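Local coordinates for glutathione S-transferase, N-terminal domain protein (Pseudomonas putida, PDB 4NAX) that binds one oxidized glutathione disulfide per subunit and, as a member of the glutathione S-transferase superfamily, probably acts as a glutathione-dependent transferase, at residues 6-14 / 56-65. Residues are numbered along the deposited sequence; the frame is centred on the assembly and turned at random.
Sequences AFPITRKWP and DQLSPEFISL. With GDS (oxidized glutathione disulfide), chain C.
Ile-9 and Glu-61 meet where the short, weakly bonded helical turn 9-12 packs against helix 60-65: their CA atoms are 4.4 Å apart, and Ile-9 CA lies 3.4 Å from Glu-61 O, to which Ser-64 OG also donates. A water joins that hydroxyl to Ile-9 N. A branched aliphatic suits this place because its two arms fill different sites: CG1, swung anti to the backbone N (chi1 -165°), carries CD1 to 3.8 Å from Phe-62 CD1, the two side chains running side by side, while CG2 meets Leu-65 CD1. Tyr-24 of strand 21-25 touches both Ile-9 and Phe-62.

Glu-61 lays CB and CG against Pro-8 O and Lys-12 CB, then bends at chi2 (90°), bringing OE1 to the Lys-12 side, where a water links it to NZ. Lys-12 stretches past Ser-59, with CD 3.5 Å from Ser-59 OG, before bending at its last torsion to set NZ 3.6 Å from Asp-56 OD1, a long salt bridge. Asp-56 OD2, bonded to Ser-51 N, comes near CZ2 at the edge of the Trp-13 indole, the carboxylate almost perpendicular to the ring (85°). Trp-13 CZ3 meets Phe-62 CB, and NE1 bonds to Lys-49 O. Ser-59 N-caps helix 60-65, its OG accepting from Phe-62 N at 3.1 Å and donating to Asp-56 O.

The segment preceding the first strand is thus joined to the one carrying Gln-57, whose NE2 donates to a glutathione disulfide carboxylate (OE5), by direct van der Waals contact, largely apolar, with polar links left to waters and one long salt bridge.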
ATOM      1  N   ALA A   6      12.328 -20.901 -16.730  1.00 33.62           N
ATOM      2  CA  ALA A   6      13.369 -20.106 -16.047  1.00 35.94           C
ATOM      3  C   ALA A   6      12.962 -19.643 -14.639  1.00 33.99           C
ATOM      4  O   ALA A   6      13.810 -19.252 -13.842  1.00 39.37           O
ATOM      5  CB  ALA A   6      13.745 -18.896 -16.892  1.00 49.09           C
ATOM      6  N   PHE A   7      11.662 -19.667 -14.359  1.00 22.78           N
ATOM      7  CA  PHE A   7      11.124 -19.246 -13.080  1.00 21.26           C
ATOM      8  C   PHE A   7      10.849 -20.481 -12.235  1.00 19.22           C
ATOM      9  O   PHE A   7       9.945 -21.255 -12.558  1.00 19.68           O
ATOM     10  CB  PHE A   7       9.847 -18.444 -13.323  1.00 19.28           C
ATOM     11  CG  PHE A   7      10.111 -17.155 -14.028  1.00 18.90           C
ATOM     12  CD1 PHE A   7      10.200 -17.120 -15.415  1.00 20.60           C
ATOM     13  CD2 PHE A   7      10.300 -15.985 -13.312  1.00 19.73           C
ATOM     14  CE1 PHE A   7      10.492 -15.939 -16.070  1.00 20.20           C
ATOM     15  CE2 PHE A   7      10.582 -14.800 -13.958  1.00 20.42           C
ATOM     16  CZ  PHE A   7      10.672 -14.770 -15.341  1.00 20.81           C
ATOM     17  N   PRO A   8      11.611 -20.669 -11.134  1.00 19.42           N
ATOM     18  CA  PRO A   8      11.437 -21.888 -10.335  1.00 19.98           C
ATOM     19  C   PRO A   8      10.044 -22.113  -9.758  1.00 19.52           C
ATOM     20  O   PRO A   8       9.679 -23.239  -9.451  1.00 19.86           O
ATOM     21  CB  PRO A   8      12.468 -21.720  -9.213  1.00 21.92           C
ATOM     22  CG  PRO A   8      13.537 -20.882  -9.824  1.00 21.33           C
ATOM     23  CD  PRO A   8      12.827 -19.927 -10.738  1.00 21.10           C
ATOM     24  N   ILE A   9       9.247 -21.061  -9.622  1.00 17.65           N
ATOM     25  CA  ILE A   9       7.881 -21.252  -9.150  1.00 17.67           C
ATOM     26  C   ILE A   9       7.122 -22.281 -10.006  1.00 18.00           C
ATOM     27  O   ILE A   9       6.256 -23.008  -9.499  1.00 18.63           O
ATOM     28  CB  ILE A   9       7.146 -19.895  -9.046  1.00 16.98           C
ATOM     29  CG1 ILE A   9       5.867 -20.049  -8.219  1.00 17.01           C
ATOM     30  CG2 ILE A   9       6.854 -19.295 -10.407  1.00 16.73           C
ATOM     31  CD1 ILE A   9       5.278 -18.739  -7.733  1.00 17.71           C
ATOM     32  N   THR A  10       7.455 -22.334 -11.297  1.00 17.94           N
ATOM     33  CA  THR A  10       6.757 -23.215 -12.227  1.00 19.47           C
ATOM     34  C   THR A  10       7.111 -24.685 -12.027  1.00 20.90           C
ATOM     35  O   THR A  10       6.425 -25.563 -12.549  1.00 22.96           O
ATOM     36  CB  THR A  10       7.001 -22.825 -13.694  1.00 21.05           C
ATOM     37  OG1 THR A  10       8.384 -23.029 -14.033  1.00 22.64           O
ATOM     38  CG2 THR A  10       6.583 -21.360 -13.956  1.00 21.23           C
ATOM     39  N   ARG A  11       8.171 -24.956 -11.267  1.00 21.69           N
ATOM     40  CA  ARG A  11       8.501 -26.334 -10.914  1.00 23.03           C
ATOM     41  C   ARG A  11       7.470 -26.879  -9.935  1.00 24.96           C
ATOM     42  O   ARG A  11       7.100 -28.051  -9.984  1.00 26.28           O
ATOM     43  CB  ARG A  11       9.902 -26.425 -10.296  1.00 24.77           C
ATOM     44  CG  ARG A  11      11.016 -26.124 -11.279  1.00 36.18           C
ATOM     45  CD  ARG A  11      12.363 -26.063 -10.585  1.00 61.15           C
ATOM     46  NE  ARG A  11      13.287 -25.191 -11.306  1.00 81.14           N
ATOM     47  CZ  ARG A  11      14.386 -24.644 -10.787  1.00 90.12           C
ATOM     48  NH1 ARG A  11      14.710 -24.834  -9.508  1.00 68.92           N
ATOM     49  NH2 ARG A  11      15.162 -23.882 -11.551  1.00 79.55           N
ATOM     50  N   LYS A  12       6.995 -26.006  -9.052  1.00 20.86           N
ATOM     51  CA  LYS A  12       6.052 -26.408  -8.031  1.00 20.77           C
ATOM     52  C   LYS A  12       4.595 -26.310  -8.491  1.00 21.19           C
ATOM     53  O   LYS A  12       3.766 -27.134  -8.095  1.00 23.06           O
ATOM     54  CB  LYS A  12       6.322 -25.615  -6.753  1.00 22.73           C
ATOM     55  CG  LYS A  12       5.493 -26.030  -5.560  1.00 23.07           C
ATOM     56  CD  LYS A  12       6.043 -25.368  -4.313  1.00 25.63           C
ATOM     57  CE  LYS A  12       5.226 -25.703  -3.083  1.00 28.33           C
ATOM     58  NZ  LYS A  12       5.447 -27.100  -2.638  1.00 33.71           N
ATOM     59  N   TRP A  13       4.298 -25.324  -9.337  1.00 18.60           N
ATOM     60  CA  TRP A  13       2.986 -25.187  -9.961  1.00 19.84           C
ATOM     61  C   TRP A  13       3.157 -25.085 -11.478  1.00 19.21           C
ATOM     62  O   TRP A  13       3.192 -23.996 -12.025  1.00 19.66           O
ATOM     63  CB  TRP A  13       2.280 -23.951  -9.439  1.00 18.11           C
ATOM     64  CG  TRP A  13       1.902 -24.012  -7.995  1.00 17.71           C
ATOM     65  CD1 TRP A  13       0.785 -24.565  -7.462  1.00 19.51           C
ATOM     66  CD2 TRP A  13       2.660 -23.505  -6.898  1.00 17.03           C
ATOM     67  NE1 TRP A  13       0.794 -24.429  -6.094  1.00 20.00           N
ATOM     68  CE2 TRP A  13       1.930 -23.769  -5.725  1.00 17.43           C
ATOM     69  CE3 TRP A  13       3.866 -22.821  -6.792  1.00 18.45           C
ATOM     70  CZ2 TRP A  13       2.385 -23.404  -4.470  1.00 18.68           C
ATOM     71  CZ3 TRP A  13       4.297 -22.427  -5.549  1.00 18.85           C
ATOM     72  CH2 TRP A  13       3.562 -22.727  -4.398  1.00 18.69           C
ATOM     73  N   PRO A  14       3.288 -26.237 -12.166  1.00 19.27           N
ATOM     74  CA  PRO A  14       3.497 -26.172 -13.608  1.00 20.21           C
ATOM     75  C   PRO A  14       2.351 -25.497 -14.349  1.00 18.52           C
ATOM     76  O   PRO A  14       1.202 -25.629 -13.963  1.00 20.49           O
ATOM     77  CB  PRO A  14       3.606 -27.645 -14.022  1.00 23.86           C
ATOM     78  CG  PRO A  14       3.994 -28.372 -12.789  1.00 27.73           C
ATOM     79  CD  PRO A  14       3.416 -27.601 -11.639  1.00 22.63           C
ATOM     80  N   ASP A  56       3.127 -23.670   1.626  1.00 23.40           N
ATOM     81  CA  ASP A  56       3.489 -23.482   0.203  1.00 23.51           C
ATOM     82  C   ASP A  56       4.096 -22.098  -0.017  1.00 19.47           C
ATOM     83  O   ASP A  56       5.004 -21.936  -0.834  1.00 18.67           O
ATOM     84  CB  ASP A  56       2.275 -23.607  -0.747  1.00 22.37           C
ATOM     85  CG  ASP A  56       1.887 -25.030  -1.076  1.00 22.87           C
ATOM     86  OD1 ASP A  56       2.631 -25.996  -0.748  1.00 27.76           O
ATOM     87  OD2 ASP A  56       0.797 -25.153  -1.708  1.00 25.39           O
ATOM     88  N   GLN A  57       3.575 -21.109   0.710  1.00 18.50           N
ATOM     89  CA  GLN A  57       4.027 -19.734   0.536  1.00 17.20           C
ATOM     90  C   GLN A  57       5.423 -19.526   1.124  1.00 15.66           C
ATOM     91  O   GLN A  57       6.064 -18.519   0.879  1.00 16.26           O
ATOM     92  CB  GLN A  57       3.027 -18.722   1.134  1.00 18.05           C
ATOM     93  CG  GLN A  57       3.079 -18.513   2.643  1.00 19.36           C
ATOM     94  CD  GLN A  57       2.518 -19.635   3.502  1.00 22.15           C
ATOM     95  OE1 GLN A  57       2.258 -20.756   3.051  1.00 23.30           O
ATOM     96  NE2 GLN A  57       2.335 -19.322   4.768  1.00 22.44           N
ATOM     97  N   LEU A  58       5.875 -20.495   1.918  1.00 17.84           N
ATOM     98  CA  LEU A  58       7.231 -20.463   2.468  1.00 18.64           C
ATOM     99  C   LEU A  58       8.229 -21.312   1.664  1.00 19.06           C
ATOM    100  O   LEU A  58       9.418 -21.372   2.016  1.00 20.88           O
ATOM    101  CB  LEU A  58       7.235 -20.930   3.921  1.00 20.59           C
ATOM    102  CG  LEU A  58       6.341 -20.124   4.866  1.00 21.66           C
ATOM    103  CD1 LEU A  58       6.317 -20.692   6.270  1.00 22.88           C
ATOM    104  CD2 LEU A  58       6.768 -18.665   4.930  1.00 27.15           C
ATOM    105  N   SER A  59       7.759 -21.964   0.601  1.00 19.91           N
ATOM    106  CA  SER A  59       8.642 -22.777  -0.226  1.00 19.65           C
ATOM    107  C   SER A  59       9.655 -21.924  -0.971  1.00 20.48           C
ATOM    108  O   SER A  59       9.378 -20.767  -1.342  1.00 20.21           O
ATOM    109  CB  SER A  59       7.836 -23.630  -1.203  1.00 22.30           C
ATOM    110  OG  SER A  59       7.188 -22.820  -2.173  1.00 19.56           O
ATOM    111  N   PRO A  60      10.831 -22.502  -1.251  1.00 19.95           N
ATOM    112  CA  PRO A  60      11.832 -21.774  -2.018  1.00 21.36           C
ATOM    113  C   PRO A  60      11.310 -21.426  -3.416  1.00 19.14           C
ATOM    114  O   PRO A  60      11.616 -20.369  -3.941  1.00 19.38           O
ATOM    115  CB  PRO A  60      13.058 -22.721  -2.068  1.00 24.21           C
ATOM    116  CG  PRO A  60      12.680 -23.938  -1.298  1.00 31.34           C
ATOM    117  CD  PRO A  60      11.313 -23.785  -0.720  1.00 23.54           C
ATOM    118  N   GLU A  61      10.529 -22.319  -3.998  1.00 18.02           N
ATOM    119  CA  GLU A  61       9.985 -22.087  -5.330  1.00 17.63           C
ATOM    120  C   GLU A  61       9.022 -20.886  -5.315  1.00 17.07           C
ATOM    121  O   GLU A  61       9.099 -20.025  -6.165  1.00 17.16           O
ATOM    122  CB  GLU A  61       9.272 -23.338  -5.851  1.00 19.41           C
ATOM    123  CG  GLU A  61      10.195 -24.536  -6.072  1.00 21.92           C
ATOM    124  CD  GLU A  61      10.354 -25.440  -4.856  1.00 25.27           C
ATOM    125  OE1 GLU A  61       9.995 -25.042  -3.734  1.00 23.22           O
ATOM    126  OE2 GLU A  61      10.856 -26.562  -5.046  1.00 35.04           O
ATOM    127  N   PHE A  62       8.134 -20.819  -4.331  1.00 16.77           N
ATOM    128  CA  PHE A  62       7.238 -19.662  -4.235  1.00 16.06           C
ATOM    129  C   PHE A  62       7.995 -18.352  -3.988  1.00 15.43           C
ATOM    130  O   PHE A  62       7.757 -17.368  -4.681  1.00 15.98           O
ATOM    131  CB  PHE A  62       6.167 -19.847  -3.151  1.00 15.18           C
ATOM    132  CG  PHE A  62       5.155 -18.740  -3.133  1.00 14.64           C
ATOM    133  CD1 PHE A  62       4.204 -18.659  -4.114  1.00 15.11           C
ATOM    134  CD2 PHE A  62       5.183 -17.750  -2.168  1.00 15.50           C
ATOM    135  CE1 PHE A  62       3.285 -17.641  -4.141  1.00 14.43           C
ATOM    136  CE2 PHE A  62       4.280 -16.715  -2.192  1.00 14.91           C
ATOM    137  CZ  PHE A  62       3.315 -16.664  -3.177  1.00 14.26           C
ATOM    138  N   ILE A  63       8.915 -18.381  -3.018  1.00 16.05           N
ATOM    139  CA  ILE A  63       9.644 -17.197  -2.626  1.00 15.82           C
ATOM    140  C   ILE A  63      10.529 -16.680  -3.759  1.00 16.33           C
ATOM    141  O   ILE A  63      10.787 -15.475  -3.842  1.00 17.42           O
ATOM    142  CB  ILE A  63      10.432 -17.455  -1.326  1.00 17.37           C
ATOM    143  CG1 ILE A  63       9.436 -17.615  -0.167  1.00 16.89           C
ATOM    144  CG2 ILE A  63      11.425 -16.346  -1.004  1.00 19.61           C
ATOM    145  CD1 ILE A  63      10.040 -18.099   1.121  1.00 19.74           C
ATOM    146  N   SER A  64      11.001 -17.580  -4.633  1.00 17.98           N
ATOM    147  CA  SER A  64      11.840 -17.177  -5.766  1.00 18.89           C
ATOM    148  C   SER A  64      11.158 -16.144  -6.644  1.00 17.59           C
ATOM    149  O   SER A  64      11.823 -15.354  -7.310  1.00 21.54           O
ATOM    150  CB  SER A  64      12.276 -18.373  -6.611  1.00 19.72           C
ATOM    151  OG  SER A  64      11.223 -18.955  -7.362  1.00 19.34           O
ATOM    152  N   LEU A  65       9.829 -16.155  -6.663  1.00 17.77           N
ATOM    153  CA  LEU A  65       9.090 -15.115  -7.349  1.00 16.45           C
ATOM    154  C   LEU A  65       8.522 -14.112  -6.349  1.00 15.66           C
ATOM    155  O   LEU A  65       8.706 -12.908  -6.490  1.00 20.08           O
ATOM    156  CB  LEU A  65       7.991 -15.720  -8.192  1.00 18.84           C
ATOM    157  CG  LEU A  65       7.279 -14.682  -9.056  1.00 18.30           C
ATOM    158  CD1 LEU A  65       6.817 -15.272 -10.355  1.00 17.82           C
ATOM    159  CD2 LEU A  65       6.130 -14.053  -8.297  1.00 20.13           C
TER
HETATM  160  N1  GDS C 301       1.167 -13.524   9.055  1.00 38.86           N
HETATM  161  CA1 GDS C 301      -0.223 -13.073   9.100  1.00 28.34           C
HETATM  162  C1  GDS C 301      -0.619 -12.679  10.505  1.00 35.38           C
HETATM  163  OE1 GDS C 301      -1.593 -11.902  10.640  1.00 27.52           O
HETATM  164  OE2 GDS C 301       0.012 -13.122  11.490  1.00 42.97           O
HETATM  165  CB1 GDS C 301      -1.135 -14.200   8.600  1.00 24.99           C
HETATM  166  CG1 GDS C 301      -2.547 -13.746   8.206  1.00 22.04           C
HETATM  167  CD1 GDS C 301      -2.521 -12.838   7.003  1.00 19.51           C
HETATM  168  O1  GDS C 301      -1.625 -12.918   6.183  1.00 22.36           O
HETATM  169  N2  GDS C 301      -3.516 -11.964   6.926  1.00 15.87           N
HETATM  170  CA2 GDS C 301      -3.694 -11.064   5.804  1.00 15.89           C
HETATM  171  C2  GDS C 301      -3.567  -9.627   6.235  1.00 14.48           C
HETATM  172  O2  GDS C 301      -4.022  -9.248   7.308  1.00 16.11           O
HETATM  173  CB2 GDS C 301      -5.073 -11.277   5.177  1.00 15.26           C
HETATM  174  SG2 GDS C 301      -5.292 -12.846   4.347  1.00 19.30           S
HETATM  175  N3  GDS C 301      -2.984  -8.797   5.373  1.00 13.82           N
HETATM  176  CA3 GDS C 301      -2.784  -7.388   5.666  1.00 14.13           C
HETATM  177  C3  GDS C 301      -2.828  -6.485   4.453  1.00 13.63           C
HETATM  178  OE3 GDS C 301      -2.226  -5.395   4.553  1.00 14.80           O
HETATM  179  OE4 GDS C 301      -3.507  -6.845   3.485  1.00 14.53           O
HETATM  180  N4  GDS C 301      -0.032 -14.546   4.202  1.00 15.43           N
HETATM  181  CA4 GDS C 301       0.907 -15.641   4.311  1.00 17.64           C
HETATM  182  C4  GDS C 301       1.820 -15.531   5.501  1.00 21.68           C
HETATM  183  OE5 GDS C 301       2.657 -16.458   5.714  1.00 23.92           O
HETATM  184  OE6 GDS C 301       1.679 -14.540   6.261  1.00 24.15           O
HETATM  185  C5  GDS C 301      -0.397 -14.081   3.014  1.00 13.72           C
HETATM  186  O5  GDS C 301       0.071 -14.531   1.973  1.00 14.52           O
HETATM  187  CA5 GDS C 301      -1.449 -12.994   2.989  1.00 14.27           C
HETATM  188  N5  GDS C 301      -1.098 -11.981   1.999  1.00 12.84           N
HETATM  189  CB5 GDS C 301      -2.793 -13.639   2.647  1.00 14.56           C
HETATM  190  SG5 GDS C 301      -4.161 -12.490   2.481  1.00 17.20           S
HETATM  191  CA6 GDS C 301       0.234  -7.514   0.450  1.00 12.88           C
HETATM  192  C6  GDS C 301      -0.651  -7.528  -0.759  1.00 12.52           C
HETATM  193  OE7 GDS C 301      -0.470  -8.429  -1.614  1.00 12.66           O
HETATM  194  OE8 GDS C 301      -1.520  -6.630  -0.853  1.00 13.72           O
HETATM  195  N6  GDS C 301       0.441  -6.119   0.892  1.00 13.15           N
HETATM  196  CB6 GDS C 301      -0.393  -8.342   1.572  1.00 13.09           C
HETATM  197  CG6 GDS C 301      -0.495  -9.822   1.188  1.00 13.06           C
HETATM  198  CD6 GDS C 301      -0.938 -10.696   2.330  1.00 12.80           C
HETATM  199  O6  GDS C 301      -1.168 -10.239   3.455  1.00 13.97           O
HETATM  200  O   HOH W   1      10.111 -18.115  -9.761  1.00 19.38           O
HETATM  201  O   HOH W   2       4.825 -26.846  -0.015  0.50 32.24           O
HETATM  202  O   HOH W   3       8.475 -27.163  -2.470  1.00 41.03           O